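PDB 4BQ2: B-agarase from Saccharophagus degradans, which hydrolyses beta-1,4 linkages of agarose as a family 50 exo-beta-agarase, probably releasing small neoagaro-oligosaccharides from a chain end. Local coordinates for residues A470-V473 with S474-K478. Residues are numbered along the deposited sequence; the frame is centred on the assembly and turned at random.
Sequences ARVV and SEEIK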
ATOM      1  N   ALA A 470     -18.369 -12.853  -9.384  1.00 14.08           N
ATOM      2  CA  ALA A 470     -19.330 -11.807  -9.757  1.00 14.28           C
ATOM      3  C   ALA A 470     -20.730 -12.160  -9.231  1.00 14.20           C
ATOM      4  O   ALA A 470     -21.490 -11.282  -8.821  1.00 14.26           O
ATOM      5  CB  ALA A 470     -19.345 -11.649 -11.293  1.00 13.69           C
ATOM      6  N   ARG A 471     -21.085 -13.442  -9.281  1.00 15.20           N
ATOM      7  CA  ARG A 471     -22.369 -13.872  -8.721  1.00 15.06           C
ATOM      8  C   ARG A 471     -22.533 -13.449  -7.284  1.00 15.31           C
ATOM      9  O   ARG A 471     -23.576 -12.882  -6.918  1.00 15.77           O
ATOM     10  CB  ARG A 471     -22.569 -15.386  -8.865  1.00 16.99           C
ATOM     11  CG  ARG A 471     -23.970 -15.834  -8.444  1.00 20.01           C
ATOM     12  CD  ARG A 471     -24.083 -17.367  -8.373  1.00 21.84           C
ATOM     13  NE  ARG A 471     -23.393 -17.846  -7.192  1.00 24.66           N
ATOM     14  CZ  ARG A 471     -23.881 -17.749  -5.960  1.00 27.17           C
ATOM     15  NH1 ARG A 471     -25.095 -17.244  -5.747  1.00 32.24           N
ATOM     16  NH2 ARG A 471     -23.175 -18.167  -4.948  1.00 27.23           N
ATOM     17  N   VAL A 472     -21.500 -13.688  -6.460  1.00 14.44           N
ATOM     18  CA  VAL A 472     -21.575 -13.349  -5.037  1.00 14.74           C
ATOM     19  C   VAL A 472     -21.685 -11.816  -4.833  1.00 14.63           C
ATOM     20  O   VAL A 472     -22.561 -11.328  -4.106  1.00 14.27           O
ATOM     21  CB  VAL A 472     -20.374 -13.912  -4.249  1.00 14.36           C
ATOM     22  CG1 VAL A 472     -20.373 -13.387  -2.802  1.00 14.16           C
ATOM     23  CG2 VAL A 472     -20.496 -15.436  -4.152  1.00 15.03           C
ATOM     24  N   VAL A 473     -20.811 -11.052  -5.490  1.00 14.02           N
ATOM     25  CA  VAL A 473     -20.926  -9.583  -5.446  1.00 13.62           C
ATOM     26  C   VAL A 473     -22.345  -9.094  -5.845  1.00 13.92           C
ATOM     27  O   VAL A 473     -22.886  -8.201  -5.215  1.00 13.55           O
ATOM     28  CB  VAL A 473     -19.898  -8.892  -6.371  1.00 14.27           C
ATOM     29  CG1 VAL A 473     -20.085  -7.374  -6.285  1.00 13.97           C
ATOM     30  CG2 VAL A 473     -18.449  -9.293  -6.019  1.00 12.91           C
ATOM     31  N   SER A 474     -22.919  -9.669  -6.905  0.50 13.50           N
ATOM     32  CA  SER A 474     -24.244  -9.245  -7.362  0.50 13.58           C
ATOM     33  C   SER A 474     -25.313  -9.520  -6.296  0.50 14.53           C
ATOM     34  O   SER A 474     -26.217  -8.699  -6.062  0.50 14.53           O
ATOM     35  CB  SER A 474     -24.641  -9.901  -8.685  0.50 13.02           C
ATOM     36  OG  SER A 474     -25.965  -9.504  -9.040  0.50 11.49           O
ATOM     37  N   GLU A 475     -25.194 -10.671  -5.644  1.00 15.92           N
ATOM     38  CA  GLU A 475     -26.083 -11.015  -4.528  1.00 17.87           C
ATOM     39  C   GLU A 475     -25.982  -9.997  -3.367  1.00 18.40           C
ATOM     40  O   GLU A 475     -27.006  -9.646  -2.730  1.00 16.61           O
ATOM     41  CB  GLU A 475     -25.724 -12.417  -4.049  1.00 20.94           C
ATOM     42  CG  GLU A 475     -26.618 -12.976  -2.984  1.00 27.63           C
ATOM     43  CD  GLU A 475     -26.236 -14.413  -2.727  1.00 32.75           C
ATOM     44  OE1 GLU A 475     -25.068 -14.664  -2.390  1.00 33.85           O
ATOM     45  OE2 GLU A 475     -27.091 -15.282  -2.936  1.00 40.14           O
ATOM     46  N   GLU A 476     -24.758  -9.514  -3.114  1.00 15.97           N
ATOM     47  CA  GLU A 476     -24.515  -8.481  -2.121  1.00 16.30           C
ATOM     48  C   GLU A 476     -25.070  -7.095  -2.435  1.00 15.23           C
ATOM     49  O   GLU A 476     -25.592  -6.440  -1.539  1.00 15.74           O
ATOM     50  CB  GLU A 476     -23.001  -8.300  -1.862  1.00 17.21           C
ATOM     51  CG  GLU A 476     -22.326  -9.538  -1.335  1.00 19.13           C
ATOM     52  CD  GLU A 476     -20.860  -9.347  -1.032  1.00 21.23           C
ATOM     53  OE1 GLU A 476     -20.113  -8.816  -1.859  1.00 20.85           O
ATOM     54  OE2 GLU A 476     -20.441  -9.779   0.055  1.00 27.87           O
ATOM     55  N   ILE A 477     -24.895  -6.704  -3.701  0.50 15.88           N
ATOM     56  CA  ILE A 477     -25.171  -5.387  -4.286  0.50 18.19           C
ATOM     57  C   ILE A 477     -26.654  -5.148  -4.500  0.50 16.58           C
ATOM     58  O   ILE A 477     -27.148  -4.016  -4.418  0.50 16.78           O
ATOM     59  CB  ILE A 477     -24.503  -5.332  -5.686  0.50 18.75           C
ATOM     60  CG1 ILE A 477     -22.985  -5.264  -5.537  0.50 20.34           C
ATOM     61  CG2 ILE A 477     -25.027  -4.191  -6.528  0.50 21.61           C
ATOM     62  CD1 ILE A 477     -22.525  -4.240  -4.543  0.50 19.30           C
ATOM     63  N   LYS A 478     -27.346  -6.240  -4.783  1.00 15.61           N
ATOM     64  CA  LYS A 478     -28.816  -6.241  -5.113  1.00 16.38           C
ATOM     65  C   LYS A 478     -29.184  -5.210  -6.170  1.00 15.72           C
ATOM     66  O   LYS A 478     -30.198  -4.477  -6.047  1.00 15.51           O
ATOM     67  CB  LYS A 478     -29.670  -6.056  -3.857  1.00 17.79           C
ATOM     68  CG  LYS A 478     -29.432  -7.089  -2.756  1.00 18.97           C
ATOM     69  CD  LYS A 478     -30.391  -6.850  -1.588  1.00 21.40           C
ATOM     70  CE  LYS A 478     -30.109  -7.792  -0.422  1.00 26.03           C
ATOM     71  NZ  LYS A 478     -30.976  -8.994  -0.593  1.00 25.27           N
TER
HETATM   72  O   HOH W   1     -24.033 -17.141  -2.013  1.00 40.68           O
HETATM   73  O   HOH W   2     -26.602 -17.777  -3.200  1.00 40.98           O
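Val473 and Ile477, one turn apart on the buried face of helix 460-477, lie side by side and point the same way, their CG1 atoms 3.7 Å apart in the Ile477 conformer described. With CG1 anti to the backbone N (chi1 179°), Val473 brings this methyl down the helix to meet the Ile477 branch. Both side chains rest on Ala433 of strand 431-435, and Val473 also reaches Met594. The backbone between the turns is regular: Ile477 N donates to Val473 O at 2.9 Å, and Ser474 N to Ala470 O at the same length. In the conformer described, the Ser474 hydroxyl bonds to Tyr593 O, tying this face to the end of helix 565-593.

The solvent side is looser. Arg471 and Glu475 run alongside each other, but NH1 and OE2 stay 4.0 Å apart in a long salt bridge, and the guanidinium and carboxylate planes stand 87° to each other. Two waters fill in: one joins Arg471 NH2 to Glu475 OE1, the other NH1 to OE2. Arg471 NH2 also pairs with Glu468, earlier in the same helix. Lys478 then leaves helical geometry with positive phi (49°), ending an amphipathic surface helix that carries i to i+4 pairs on both faces.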